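Local structure of cyclic GMP-AMP synthase-like receptor (Tribolium castaneum, 7LT2) at residues A[7-12]-A[372-377]; A[61-66]-A[260-265]; A[81-86]-A[98-103]; A[126-131]-A[236-241]. The protein senses cytoplasmic double-stranded RNA and, as a nucleotidyltransferase, makes the cyclic dinucleotide cGAMP from ATP and GTP to trigger innate immune responses. All blocks are in the same frame, centred on the assembly; numbering follows the deposited sequence.

How the interactions relate
The four contacts illustrate how chemistry follows place in a fold. Interaction 1 is a surface contact between two terminal helices, ruled by one arginine, its carboxylate partner and a tyrosine. Interaction 2, partly buried and touching interaction 1 through Asn10 and Pro260, joins the nucleotidyltransferase and HhH/H2TH-like domains, with a lysine laid over loop carbonyls. Interactions 3 and 4 lie across the centre of the chain from these two and share one sheet, in which strands 95-100 and 240-243 are neighbours; their centres are about 13 Å apart. Interaction 3 is mostly backbone pairing in a partly buried hairpin, whereas interaction 4 is buried and combines stacking with backbone bonds.

Interaction 1 (A[7-12]-A[372-377]); sequences NDINKR and TKYIQG
Arg12 and Tyr374 meet at about a right angle along their lengths, yet their flat ends are turned nearly parallel, the guanidinium and ring planes differing by 16°. NH2 of Arg12 comes within 3.4 Å of Tyr374 CD1 in an oblique approach. Within the guanidinium plane, NH1 points to the helix backbone and donates to Tyr374 O over 3.1 Å, meeting a lone pair in the carbonyl plane. That oxygen also accepts from Gly377 N, as part of the Schellman motif closing helix 368-375, so the arginine binds at a helix C-terminus.

What fixes the guanidinium is Asp8, one turn earlier in its own helix. It is gripped side-on in a salt bridge, NE of Arg12 meeting OD1 of Asp8 at 3.0 Å and NH2 meeting OD2 at 2.7 Å. The bend of the arginine chain at chi3 (-76°) turns the group toward this carboxylate. A water links Asp8 OD2 to Tyr374 OH, while CG1 of Ile9 packs on Tyr374 CE1 at 3.8 Å.

The contact joins N-terminal helix 5-13 to C-terminal helix 368-375 at the surface. Helix 361-365 lies against both, since Ala362 touches Ile9 and Tyr374, and the chain beyond Gly377 returns to Arg12 through the carbonyl of Glu378.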
loop_
_atom_site.group_PDB
_atom_site.type_symbol
_atom_site.label_atom_id
_atom_site.label_comp_id
_atom_site.label_asym_id
_atom_site.label_seq_id
_atom_site.Cartn_x
_atom_site.Cartn_y
_atom_site.Cartn_z
ATOM N N ASN A 7 -22.626 5.705 9.510
ATOM C CA ASN A 7 -21.607 5.614 10.551
ATOM C C ASN A 7 -21.768 4.339 11.374
ATOM O O ASN A 7 -20.775 3.726 11.782
ATOM C CB ASN A 7 -21.676 6.853 11.444
ATOM C CG ASN A 7 -20.729 6.778 12.625
ATOM O OD1 ASN A 7 -21.156 6.761 13.783
ATOM N ND2 ASN A 7 -19.439 6.727 12.341
ATOM N N ASP A 8 -23.015 3.917 11.611
ATOM C CA ASP A 8 -23.271 2.690 12.362
ATOM C C ASP A 8 -22.813 1.458 11.585
ATOM O O ASP A 8 -22.177 0.560 12.153
ATOM C CB ASP A 8 -24.762 2.610 12.705
ATOM C CG ASP A 8 -25.140 1.333 13.434
ATOM O OD1 ASP A 8 -24.624 1.094 14.546
ATOM O OD2 ASP A 8 -25.979 0.576 12.900
ATOM N N ILE A 9 -23.126 1.399 10.288
ATOM C CA ILE A 9 -22.645 0.306 9.441
ATOM C C ILE A 9 -21.123 0.238 9.475
ATOM O O ILE A 9 -20.529 -0.838 9.628
ATOM C CB ILE A 9 -23.167 0.480 8.002
ATOM C CG1 ILE A 9 -24.690 0.311 7.959
ATOM C CG2 ILE A 9 -22.469 -0.495 7.049
ATOM C CD1 ILE A 9 -25.285 0.613 6.603
ATOM N N ASN A 10 -20.472 1.394 9.336
ATOM C CA ASN A 10 -19.012 1.450 9.335
ATOM C C ASN A 10 -18.438 0.927 10.646
ATOM O O ASN A 10 -17.544 0.070 10.648
ATOM C CB ASN A 10 -18.564 2.889 9.077
ATOM C CG ASN A 10 -17.061 3.040 9.054
ATOM O OD1 ASN A 10 -16.337 2.124 8.675
ATOM N ND2 ASN A 10 -16.582 4.209 9.465
ATOM N N LYS A 11 -18.959 1.417 11.777
ATOM C CA LYS A 11 -18.444 1.007 13.080
ATOM C C LYS A 11 -18.616 -0.491 13.317
ATOM O O LYS A 11 -17.723 -1.147 13.867
ATOM C CB LYS A 11 -19.144 1.799 14.184
ATOM C CG LYS A 11 -18.672 1.451 15.582
ATOM C CD LYS A 11 -19.431 2.245 16.629
ATOM C CE LYS A 11 -18.939 1.910 18.026
ATOM N NZ LYS A 11 -19.047 0.452 18.302
ATOM N N ARG A 12 -19.751 -1.054 12.915
ATOM C CA ARG A 12 -20.049 -2.425 13.304
ATOM C C ARG A 12 -19.613 -3.469 12.283
ATOM O O ARG A 12 -19.459 -4.638 12.653
ATOM C CB ARG A 12 -21.547 -2.574 13.584
ATOM C CG ARG A 12 -21.986 -1.915 14.889
ATOM C CD ARG A 12 -23.326 -2.475 15.345
ATOM N NE ARG A 12 -24.437 -1.937 14.574
ATOM C CZ ARG A 12 -25.527 -2.621 14.250
ATOM N NH1 ARG A 12 -25.642 -3.911 14.524
ATOM N NH2 ARG A 12 -26.526 -1.996 13.635
ATOM N N THR A 372 -28.223 -10.105 8.691
ATOM C CA THR A 372 -28.925 -10.688 9.827
ATOM C C THR A 372 -28.295 -10.241 11.142
ATOM O O THR A 372 -28.998 -9.842 12.076
ATOM C CB THR A 372 -28.928 -12.212 9.712
ATOM O OG1 THR A 372 -29.696 -12.604 8.565
ATOM C CG2 THR A 372 -29.526 -12.840 10.961
ATOM N N LYS A 373 -26.963 -10.290 11.228
ATOM C CA LYS A 373 -26.289 -9.814 12.433
ATOM C C LYS A 373 -26.492 -8.317 12.626
ATOM O O LYS A 373 -26.599 -7.841 13.762
ATOM C CB LYS A 373 -24.796 -10.139 12.363
ATOM C CG LYS A 373 -24.499 -11.609 12.125
ATOM C CD LYS A 373 -23.014 -11.912 12.246
ATOM C CE LYS A 373 -22.749 -13.391 12.025
ATOM N NZ LYS A 373 -21.327 -13.738 12.275
ATOM N N TYR A 374 -26.540 -7.566 11.526
ATOM C CA TYR A 374 -26.810 -6.133 11.587
ATOM C C TYR A 374 -28.150 -5.852 12.258
ATOM O O TYR A 374 -28.235 -5.046 13.193
ATOM C CB TYR A 374 -26.762 -5.569 10.165
ATOM C CG TYR A 374 -27.199 -4.136 9.979
ATOM C CD1 TYR A 374 -26.424 -3.079 10.449
ATOM C CD2 TYR A 374 -28.363 -3.838 9.281
ATOM C CE1 TYR A 374 -26.823 -1.764 10.258
ATOM C CE2 TYR A 374 -28.766 -2.532 9.082
ATOM C CZ TYR A 374 -27.993 -1.499 9.571
ATOM O OH TYR A 374 -28.402 -0.202 9.369
ATOM N N ILE A 375 -29.209 -6.525 11.804
ATOM C CA ILE A 375 -30.536 -6.301 12.372
ATOM C C ILE A 375 -30.572 -6.726 13.836
ATOM O O ILE A 375 -31.218 -6.082 14.671
ATOM C CB ILE A 375 -31.601 -7.037 11.537
ATOM C CG1 ILE A 375 -31.656 -6.463 10.124
ATOM C CG2 ILE A 375 -32.968 -6.951 12.202
ATOM C CD1 ILE A 375 -31.995 -4.995 10.078
ATOM N N GLN A 376 -29.871 -7.810 14.173
ATOM C CA GLN A 376 -29.870 -8.329 15.536
ATOM C C GLN A 376 -28.976 -7.534 16.483
ATOM O O GLN A 376 -28.905 -7.876 17.669
ATOM C CB GLN A 376 -29.440 -9.797 15.537
ATOM C CG GLN A 376 -30.399 -10.740 14.828
ATOM C CD GLN A 376 -29.802 -12.123 14.626
ATOM O OE1 GLN A 376 -28.598 -12.320 14.801
ATOM N NE2 GLN A 376 -30.640 -13.085 14.255
ATOM N N GLY A 377 -28.294 -6.498 16.002
ATOM C CA GLY A 377 -27.523 -5.620 16.861
ATOM C C GLY A 377 -26.074 -5.996 17.077
ATOM O O GLY A 377 -25.416 -5.379 17.926
HETATM O O HOH W 1 -27.097 1.508 10.651
#

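Interaction 2 (A[61-66]-A[260-265]); sequences DGLKVG and PAVKLI
Lys263 lays its aliphatic chain along the backbone of residues 62-64, CG lying 3.6 Å from Leu63 O and CD 3.5 Å from Lys64 O. The loop it overlaps begins with a Schellman motif, in which Gly62, at positive phi, ends helix 58-61. The contact thus sets the loop leading to strand 70-77 of the nucleotidyltransferase domain against helix 258-272 of the HhH/H2TH-like domain.

The lysine leaves its helix with CG anti to the carbonyl carbon (chi1 -74°) and bends at chi3, and this course carries the ammonium to the carbonyls of the loop. There the direct bond from NZ to Gly62 O is weak, at 3.3 Å. Two waters add to it: one bridges NZ to Gly62 O and the other bridges NZ to Lys64 O. The strongest polar partner of Lys263 NZ is the hydroxyl OG of Ser15. Two waters and Ser15, more than the weak direct bond, therefore hold the charged end, while the methylene groups pack on the peptide.

Apolar packing flanks the lysine. CD2 of Leu63 sits 3.8 Å from CG1 of Val262, and these two side chains lie at a slant to each other. Leu63 O also accepts a hydrogen bond from NZ of Lys266, which probably binds ATP, so the contact lies beside the probable nucleotide site. Further along the loop, CG2 of Val65, set anti to its own carbonyl carbon, rests 3.6 Å from Lys263 O.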
loop_
_atom_site.group_PDB
_atom_site.type_symbol
_atom_site.label_atom_id
_atom_site.label_comp_id
_atom_site.label_asym_id
_atom_site.label_seq_id
_atom_site.Cartn_x
_atom_site.Cartn_y
_atom_site.Cartn_z
ATOM N N ASP A 61 -3.300 3.356 5.426
ATOM C CA ASP A 61 -4.050 4.496 4.912
ATOM C C ASP A 61 -5.350 4.735 5.660
ATOM O O ASP A 61 -6.001 5.758 5.422
ATOM C CB ASP A 61 -4.394 4.309 3.431
ATOM C CG ASP A 61 -3.223 4.584 2.515
ATOM O OD1 ASP A 61 -2.296 5.324 2.921
ATOM O OD2 ASP A 61 -3.239 4.064 1.379
ATOM N N GLY A 62 -5.752 3.820 6.539
ATOM C CA GLY A 62 -7.053 3.962 7.167
ATOM C C GLY A 62 -8.205 3.627 6.249
ATOM O O GLY A 62 -9.321 4.115 6.460
ATOM N N LEU A 63 -7.963 2.797 5.234
ATOM C CA LEU A 63 -8.955 2.480 4.212
ATOM C C LEU A 63 -9.266 0.989 4.125
ATOM O O LEU A 63 -9.924 0.561 3.168
ATOM C CB LEU A 63 -8.479 2.981 2.843
ATOM C CG LEU A 63 -8.269 4.486 2.675
ATOM C CD1 LEU A 63 -7.690 4.773 1.294
ATOM C CD2 LEU A 63 -9.570 5.246 2.886
ATOM N N LYS A 64 -8.825 0.188 5.093
ATOM C CA LYS A 64 -9.070 -1.249 5.056
ATOM C C LYS A 64 -10.503 -1.563 5.470
ATOM O O LYS A 64 -10.979 -1.079 6.502
ATOM C CB LYS A 64 -8.083 -1.984 5.967
ATOM C CG LYS A 64 -8.307 -3.501 6.051
ATOM C CD LYS A 64 -8.140 -4.170 4.689
ATOM C CE LYS A 64 -8.466 -5.654 4.756
ATOM N NZ LYS A 64 -8.556 -6.261 3.407
ATOM N N VAL A 65 -11.183 -2.373 4.660
ATOM C CA VAL A 65 -12.521 -2.868 4.969
ATOM C C VAL A 65 -12.385 -4.203 5.693
ATOM O O VAL A 65 -11.806 -5.153 5.155
ATOM C CB VAL A 65 -13.358 -3.025 3.691
ATOM C CG1 VAL A 65 -14.709 -3.658 4.010
ATOM C CG2 VAL A 65 -13.537 -1.682 3.000
ATOM N N GLY A 66 -12.923 -4.282 6.909
ATOM C CA GLY A 66 -12.902 -5.534 7.641
ATOM C C GLY A 66 -11.592 -5.764 8.380
ATOM O O GLY A 66 -10.810 -4.844 8.624
ATOM N N PRO A 260 -14.502 7.108 5.725
ATOM C CA PRO A 260 -15.730 6.288 5.761
ATOM C C PRO A 260 -16.375 6.125 4.395
ATOM O O PRO A 260 -16.797 5.017 4.045
ATOM C CB PRO A 260 -16.632 7.050 6.746
ATOM C CG PRO A 260 -15.662 7.712 7.670
ATOM C CD PRO A 260 -14.504 8.124 6.797
ATOM N N ALA A 261 -16.434 7.193 3.596
ATOM C CA ALA A 261 -17.049 7.093 2.275
ATOM C C ALA A 261 -16.278 6.137 1.372
ATOM O O ALA A 261 -16.881 5.356 0.623
ATOM C CB ALA A 261 -17.143 8.480 1.634
ATOM N N VAL A 262 -14.943 6.185 1.423
ATOM C CA VAL A 262 -14.151 5.270 0.602
ATOM C C VAL A 262 -14.444 3.831 0.989
ATOM O O VAL A 262 -14.632 2.966 0.127
ATOM C CB VAL A 262 -12.647 5.572 0.725
ATOM C CG1 VAL A 262 -11.841 4.509 -0.026
ATOM C CG2 VAL A 262 -12.329 6.938 0.170
ATOM N N LYS A 263 -14.485 3.556 2.294
ATOM C CA LYS A 263 -14.657 2.187 2.758
ATOM C C LYS A 263 -16.061 1.671 2.478
ATOM O O LYS A 263 -16.225 0.490 2.154
ATOM C CB LYS A 263 -14.310 2.103 4.247
ATOM C CG LYS A 263 -12.789 2.188 4.495
ATOM C CD LYS A 263 -12.440 2.088 5.971
ATOM C CE LYS A 263 -12.595 3.434 6.663
ATOM N NZ LYS A 263 -12.065 3.395 8.056
ATOM N N LEU A 264 -17.075 2.541 2.562
ATOM C CA LEU A 264 -18.428 2.136 2.185
ATOM C C LEU A 264 -18.481 1.724 0.721
ATOM O O LEU A 264 -19.104 0.715 0.374
ATOM C CB LEU A 264 -19.419 3.272 2.455
ATOM C CG LEU A 264 -19.682 3.625 3.920
ATOM C CD1 LEU A 264 -20.333 4.999 4.035
ATOM C CD2 LEU A 264 -20.560 2.573 4.565
ATOM N N ILE A 265 -17.826 2.491 -0.155
ATOM C CA ILE A 265 -17.796 2.130 -1.569
ATOM C C ILE A 265 -16.972 0.864 -1.784
ATOM O O ILE A 265 -17.357 -0.011 -2.571
ATOM C CB ILE A 265 -17.279 3.311 -2.412
ATOM C CG1 ILE A 265 -18.294 4.460 -2.371
ATOM C CG2 ILE A 265 -17.000 2.870 -3.848
ATOM C CD1 ILE A 265 -17.846 5.712 -3.096
HETATM O O HOH W 2 -9.808 5.057 9.115
HETATM O O HOH W 3 -10.394 1.112 8.473
#

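Interaction 3 (A[81-86]-A[98-103]); sequences IYAQPV and LKLNNL
The open end of a beta hairpin, formed by strands 85-89 and 95-100 of the nucleotidyltransferase domain, is joined here by a short antiparallel pairing, and further backbone bonds carry on past the strand ends. Val86 and Lys99 make the hydrogen-bonded pair: Val86 N donates to Lys99 O at 2.7 Å, and Lys99 N returns a bond to Val86 O at 3.0 Å. Pro85 and Leu100 follow as the non-hydrogen-bonded pair. Beyond them Asn101 N binds Gln84 O and Asn102 N binds Ala83 O.

Side chains continue the pairing. The amide of Asn102, swung away from its own backbone N (chi1 -168°), reaches the 3-10 turn 81-83, where ND2 donates to Tyr82 O over 3.1 Å. Gln84 lies across Asn102, its CD 3.5 Å from Asn102 CB and the two amide planes 40° apart. Against Asn101 its amide is nearly perpendicular, and a water joins Gln84 OE1 to Asn101 ND2. Val86 and Lys99 run side by side, CG1 of the valine 3.7 Å from NZ of the lysine. On the Pro85 and Leu100 face, Pro85 CB meets Leu98 CD1 at 4.0 Å.

Asn102 is also the N-cap residue of helix 103-107, whose Trp106 touches Tyr82 and Ala83. Leu100 packs on Phe118 of helix 118-122, and the loop carrying Leu129 runs along strand 95-100.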
loop_
_atom_site.group_PDB
_atom_site.type_symbol
_atom_site.label_atom_id
_atom_site.label_comp_id
_atom_site.label_asym_id
_atom_site.label_seq_id
_atom_site.Cartn_x
_atom_site.Cartn_y
_atom_site.Cartn_z
ATOM N N ILE A 81 24.179 10.273 -3.694
ATOM C CA ILE A 81 24.022 11.127 -4.867
ATOM C C ILE A 81 25.346 11.336 -5.586
ATOM O O ILE A 81 25.351 11.671 -6.773
ATOM C CB ILE A 81 23.394 12.483 -4.486
ATOM C CG1 ILE A 81 24.399 13.351 -3.731
ATOM C CG2 ILE A 81 22.138 12.278 -3.649
ATOM C CD1 ILE A 81 23.871 14.733 -3.394
ATOM N N TYR A 82 26.474 11.134 -4.898
ATOM C CA TYR A 82 27.771 11.279 -5.551
ATOM C C TYR A 82 27.920 10.303 -6.710
ATOM O O TYR A 82 28.613 10.604 -7.690
ATOM C CB TYR A 82 28.894 11.087 -4.529
ATOM C CG TYR A 82 30.257 11.583 -4.978
ATOM C CD1 TYR A 82 31.145 10.739 -5.630
ATOM C CD2 TYR A 82 30.659 12.892 -4.727
ATOM C CE1 TYR A 82 32.393 11.188 -6.037
ATOM C CE2 TYR A 82 31.904 13.348 -5.128
ATOM C CZ TYR A 82 32.766 12.493 -5.781
ATOM O OH TYR A 82 34.009 12.940 -6.184
ATOM N N ALA A 83 27.271 9.137 -6.627
ATOM C CA ALA A 83 27.277 8.163 -7.712
ATOM C C ALA A 83 26.439 8.602 -8.902
ATOM O O ALA A 83 26.402 7.882 -9.907
ATOM C CB ALA A 83 26.782 6.806 -7.209
ATOM N N GLN A 84 25.763 9.742 -8.795
ATOM C CA GLN A 84 24.977 10.382 -9.843
ATOM C C GLN A 84 23.885 9.472 -10.390
ATOM O O GLN A 84 23.908 9.119 -11.576
ATOM C CB GLN A 84 25.890 10.850 -10.974
ATOM C CG GLN A 84 26.890 11.908 -10.534
ATOM C CD GLN A 84 27.768 12.376 -11.669
ATOM O OE1 GLN A 84 27.397 12.270 -12.835
ATOM N NE2 GLN A 84 28.947 12.890 -11.336
ATOM N N PRO A 85 22.908 9.086 -9.571
ATOM C CA PRO A 85 21.742 8.382 -10.117
ATOM C C PRO A 85 20.891 9.327 -10.950
ATOM O O PRO A 85 20.717 10.498 -10.608
ATOM C CB PRO A 85 20.996 7.910 -8.864
ATOM C CG PRO A 85 21.364 8.916 -7.821
ATOM C CD PRO A 85 22.787 9.315 -8.118
ATOM N N VAL A 86 20.371 8.812 -12.062
ATOM C CA VAL A 86 19.536 9.593 -12.967
ATOM C C VAL A 86 18.257 8.814 -13.228
ATOM O O VAL A 86 18.302 7.672 -13.701
ATOM C CB VAL A 86 20.248 9.922 -14.287
ATOM C CG1 VAL A 86 19.274 10.585 -15.254
ATOM C CG2 VAL A 86 21.436 10.832 -14.025
ATOM N N LEU A 98 16.282 3.801 -13.967
ATOM C CA LEU A 98 17.224 4.440 -13.056
ATOM C C LEU A 98 18.620 3.950 -13.400
ATOM O O LEU A 98 18.895 2.751 -13.318
ATOM C CB LEU A 98 16.874 4.125 -11.596
ATOM C CG LEU A 98 17.449 4.983 -10.457
ATOM C CD1 LEU A 98 18.923 4.710 -10.212
ATOM C CD2 LEU A 98 17.222 6.467 -10.706
ATOM N N LYS A 99 19.500 4.869 -13.782
ATOM C CA LYS A 99 20.875 4.515 -14.090
ATOM C C LYS A 99 21.819 5.375 -13.264
ATOM O O LYS A 99 21.464 6.458 -12.791
ATOM C CB LYS A 99 21.183 4.666 -15.592
ATOM C CG LYS A 99 20.966 6.057 -16.158
ATOM C CD LYS A 99 21.466 6.130 -17.598
ATOM C CE LYS A 99 20.916 7.348 -18.325
ATOM N NZ LYS A 99 21.334 8.632 -17.696
ATOM N N LEU A 100 23.026 4.864 -13.067
ATOM C CA LEU A 100 24.059 5.564 -12.318
ATOM C C LEU A 100 25.134 6.020 -13.293
ATOM O O LEU A 100 25.642 5.215 -14.081
ATOM C CB LEU A 100 24.669 4.669 -11.232
ATOM C CG LEU A 100 23.851 4.293 -9.989
ATOM C CD1 LEU A 100 22.702 3.345 -10.316
ATOM C CD2 LEU A 100 24.757 3.682 -8.928
ATOM N N ASN A 101 25.472 7.309 -13.246
ATOM C CA ASN A 101 26.461 7.867 -14.163
ATOM C C ASN A 101 27.864 7.967 -13.575
ATOM O O ASN A 101 28.799 8.294 -14.316
ATOM C CB ASN A 101 26.020 9.257 -14.643
ATOM C CG ASN A 101 24.930 9.195 -15.700
ATOM O OD1 ASN A 101 24.764 8.184 -16.380
ATOM N ND2 ASN A 101 24.190 10.287 -15.848
ATOM N N ASN A 102 28.047 7.693 -12.279
ATOM C CA ASN A 102 29.348 7.911 -11.649
ATOM C C ASN A 102 29.572 6.924 -10.501
ATOM O O ASN A 102 30.108 7.284 -9.449
ATOM C CB ASN A 102 29.482 9.352 -11.144
ATOM C CG ASN A 102 30.913 9.711 -10.747
ATOM O OD1 ASN A 102 31.867 9.341 -11.424
ATOM N ND2 ASN A 102 31.059 10.422 -9.631
ATOM N N LEU A 103 29.181 5.663 -10.692
ATOM C CA LEU A 103 29.427 4.679 -9.641
ATOM C C LEU A 103 30.921 4.495 -9.392
ATOM O O LEU A 103 31.350 4.367 -8.241
ATOM C CB LEU A 103 28.780 3.333 -9.982
ATOM C CG LEU A 103 29.000 2.271 -8.897
ATOM C CD1 LEU A 103 28.525 2.780 -7.547
ATOM C CD2 LEU A 103 28.312 0.950 -9.243
HETATM O O HOH W 4 33.927 11.348 -9.096
HETATM O O HOH W 5 24.950 12.571 -14.102
#

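Interaction 4 (A[126-131]-A[236-241]); sequences NDFLDT and QGRYWS
Arg238 stacks its guanidinium flat on one face of the Phe128 ring, a cation-pi contact with CZ 3.6 Å from the ring centroid and the planes 10° apart. It joins the loop before helix 131-147 to the turn entering strand 240-243 of the nucleotidyltransferase sheet. The arginine chain, extended from CG to NE, also brings CD over the ring.

Trp240 is held through both edge and face. Its NE1 donates to Leu129 O at 3.1 Å, the oxygen lying in the indole plane while the donor stands well above the carbonyl plane. Over one indole face sits Thr131 CG2, 3.4 Å from the centroid of the five-membered ring in a CH-pi contact; Leu129 CD1 lies toward the rim of the opposite face.

In the next shell, Asp130 is the N-cap of helix 131-147, its side chain capping Lys133 N. Trp97 makes a second cation-pi contact with Arg238, and backbone bonds tie Leu129 to Leu98 and Trp240 to Val96. The strand continues into Ser241, probably part of the GTP site. Gly237 fastens the helix start: its O accepts from Thr131 N at 2.8 Å.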
loop_
_atom_site.group_PDB
_atom_site.type_symbol
_atom_site.label_atom_id
_atom_site.label_comp_id
_atom_site.label_asym_id
_atom_site.label_seq_id
_atom_site.Cartn_x
_atom_site.Cartn_y
_atom_site.Cartn_z
ATOM N N ASN A 126 25.174 -1.397 -18.405
ATOM C CA ASN A 126 25.193 0.065 -18.435
ATOM C C ASN A 126 24.761 0.688 -17.112
ATOM O O ASN A 126 24.333 1.848 -17.083
ATOM C CB ASN A 126 24.337 0.613 -19.584
ATOM C CG ASN A 126 24.842 0.173 -20.946
ATOM O OD1 ASN A 126 25.900 0.612 -21.399
ATOM N ND2 ASN A 126 24.084 -0.695 -21.609
ATOM N N ASP A 127 24.870 -0.067 -16.018
ATOM C CA ASP A 127 24.622 0.437 -14.662
ATOM C C ASP A 127 23.176 0.893 -14.476
ATOM O O ASP A 127 22.900 1.881 -13.790
ATOM C CB ASP A 127 25.598 1.558 -14.298
ATOM C CG ASP A 127 26.983 1.035 -13.952
ATOM O OD1 ASP A 127 27.138 -0.198 -13.823
ATOM O OD2 ASP A 127 27.917 1.854 -13.809
ATOM N N PHE A 128 22.241 0.164 -15.082
ATOM C CA PHE A 128 20.824 0.364 -14.812
ATOM C C PHE A 128 20.419 -0.457 -13.597
ATOM O O PHE A 128 20.787 -1.631 -13.487
ATOM C CB PHE A 128 19.968 -0.029 -16.013
ATOM C CG PHE A 128 19.892 1.025 -17.077
ATOM C CD1 PHE A 128 18.914 2.003 -17.029
ATOM C CD2 PHE A 128 20.796 1.034 -18.131
ATOM C CE1 PHE A 128 18.836 2.975 -18.011
ATOM C CE2 PHE A 128 20.721 2.005 -19.116
ATOM C CZ PHE A 128 19.743 2.975 -19.054
ATOM N N LEU A 129 19.675 0.168 -12.689
ATOM C CA LEU A 129 19.103 -0.547 -11.555
ATOM C C LEU A 129 18.150 -1.620 -12.057
ATOM O O LEU A 129 17.277 -1.349 -12.885
ATOM C CB LEU A 129 18.356 0.425 -10.641
ATOM C CG LEU A 129 18.919 0.800 -9.272
ATOM C CD1 LEU A 129 17.853 1.552 -8.466
ATOM C CD2 LEU A 129 19.427 -0.418 -8.504
ATOM N N ASP A 130 18.303 -2.839 -11.547
ATOM C CA ASP A 130 17.565 -3.988 -12.057
ATOM C C ASP A 130 16.618 -4.513 -10.983
ATOM O O ASP A 130 17.044 -4.794 -9.860
ATOM C CB ASP A 130 18.536 -5.081 -12.521
ATOM C CG ASP A 130 17.840 -6.228 -13.220
ATOM O OD1 ASP A 130 17.207 -7.047 -12.528
ATOM O OD2 ASP A 130 17.921 -6.307 -14.464
ATOM N N THR A 131 15.335 -4.655 -11.337
ATOM C CA THR A 131 14.337 -5.081 -10.357
ATOM C C THR A 131 14.576 -6.516 -9.905
ATOM O O THR A 131 14.487 -6.816 -8.710
ATOM C CB THR A 131 12.924 -4.940 -10.928
ATOM O OG1 THR A 131 12.804 -5.718 -12.124
ATOM C CG2 THR A 131 12.604 -3.493 -11.235
ATOM N N GLN A 236 14.145 -6.432 -20.005
ATOM C CA GLN A 236 13.653 -7.053 -18.785
ATOM C C GLN A 236 14.428 -6.538 -17.577
ATOM O O GLN A 236 15.660 -6.466 -17.601
ATOM C CB GLN A 236 13.780 -8.572 -18.902
ATOM C CG GLN A 236 13.168 -9.375 -17.770
ATOM C CD GLN A 236 13.147 -10.863 -18.078
ATOM O OE1 GLN A 236 12.489 -11.303 -19.021
ATOM N NE2 GLN A 236 13.876 -11.643 -17.287
ATOM N N GLY A 237 13.699 -6.162 -16.526
ATOM C CA GLY A 237 14.303 -5.771 -15.269
ATOM C C GLY A 237 14.561 -4.290 -15.091
ATOM O O GLY A 237 14.838 -3.860 -13.962
ATOM N N ARG A 238 14.475 -3.491 -16.156
ATOM C CA ARG A 238 14.772 -2.066 -16.047
ATOM C C ARG A 238 13.598 -1.230 -15.560
ATOM O O ARG A 238 13.808 -0.084 -15.148
ATOM C CB ARG A 238 15.218 -1.503 -17.395
ATOM C CG ARG A 238 16.688 -1.634 -17.667
ATOM C CD ARG A 238 17.085 -0.678 -18.767
ATOM N NE ARG A 238 18.343 -1.067 -19.386
ATOM C CZ ARG A 238 18.828 -0.521 -20.490
ATOM N NH1 ARG A 238 18.177 0.437 -21.129
ATOM N NH2 ARG A 238 19.995 -0.946 -20.964
ATOM N N TYR A 239 12.375 -1.752 -15.619
ATOM C CA TYR A 239 11.180 -0.951 -15.377
ATOM C C TYR A 239 10.807 -0.987 -13.901
ATOM O O TYR A 239 10.493 -2.051 -13.357
ATOM C CB TYR A 239 10.017 -1.444 -16.238
ATOM C CG TYR A 239 10.177 -1.145 -17.708
ATOM C CD1 TYR A 239 10.957 -1.959 -18.515
ATOM C CD2 TYR A 239 9.550 -0.047 -18.291
ATOM C CE1 TYR A 239 11.111 -1.696 -19.865
ATOM C CE2 TYR A 239 9.696 0.225 -19.647
ATOM C CZ TYR A 239 10.484 -0.605 -20.426
ATOM O OH TYR A 239 10.642 -0.354 -21.774
ATOM N N TRP A 240 10.827 0.182 -13.266
ATOM C CA TRP A 240 10.445 0.351 -11.872
ATOM C C TRP A 240 9.141 1.131 -11.785
ATOM O O TRP A 240 8.894 2.029 -12.597
ATOM C CB TRP A 240 11.534 1.093 -11.096
ATOM C CG TRP A 240 12.776 0.296 -10.920
ATOM C CD1 TRP A 240 13.700 -0.003 -11.877
ATOM C CD2 TRP A 240 13.237 -0.315 -9.710
ATOM N NE1 TRP A 240 14.709 -0.764 -11.340
ATOM C CE2 TRP A 240 14.453 -0.968 -10.011
ATOM C CE3 TRP A 240 12.743 -0.376 -8.405
ATOM C CZ2 TRP A 240 15.178 -1.675 -9.052
ATOM C CZ3 TRP A 240 13.469 -1.073 -7.451
ATOM C CH2 TRP A 240 14.671 -1.715 -7.783
ATOM N N SER A 241 8.311 0.787 -10.804
ATOM C CA SER A 241 7.107 1.549 -10.504
ATOM C C SER A 241 7.441 2.700 -9.565
ATOM O O SER A 241 8.375 2.619 -8.768
ATOM C CB SER A 241 6.040 0.669 -9.851
ATOM O OG SER A 241 5.641 -0.390 -10.697
HETATM O O HOH W 6 16.390 0.857 -14.455
HETATM O O HOH W 7 17.709 -5.059 -16.617
HETATM O O HOH W 8 11.130 -4.532 -14.193
#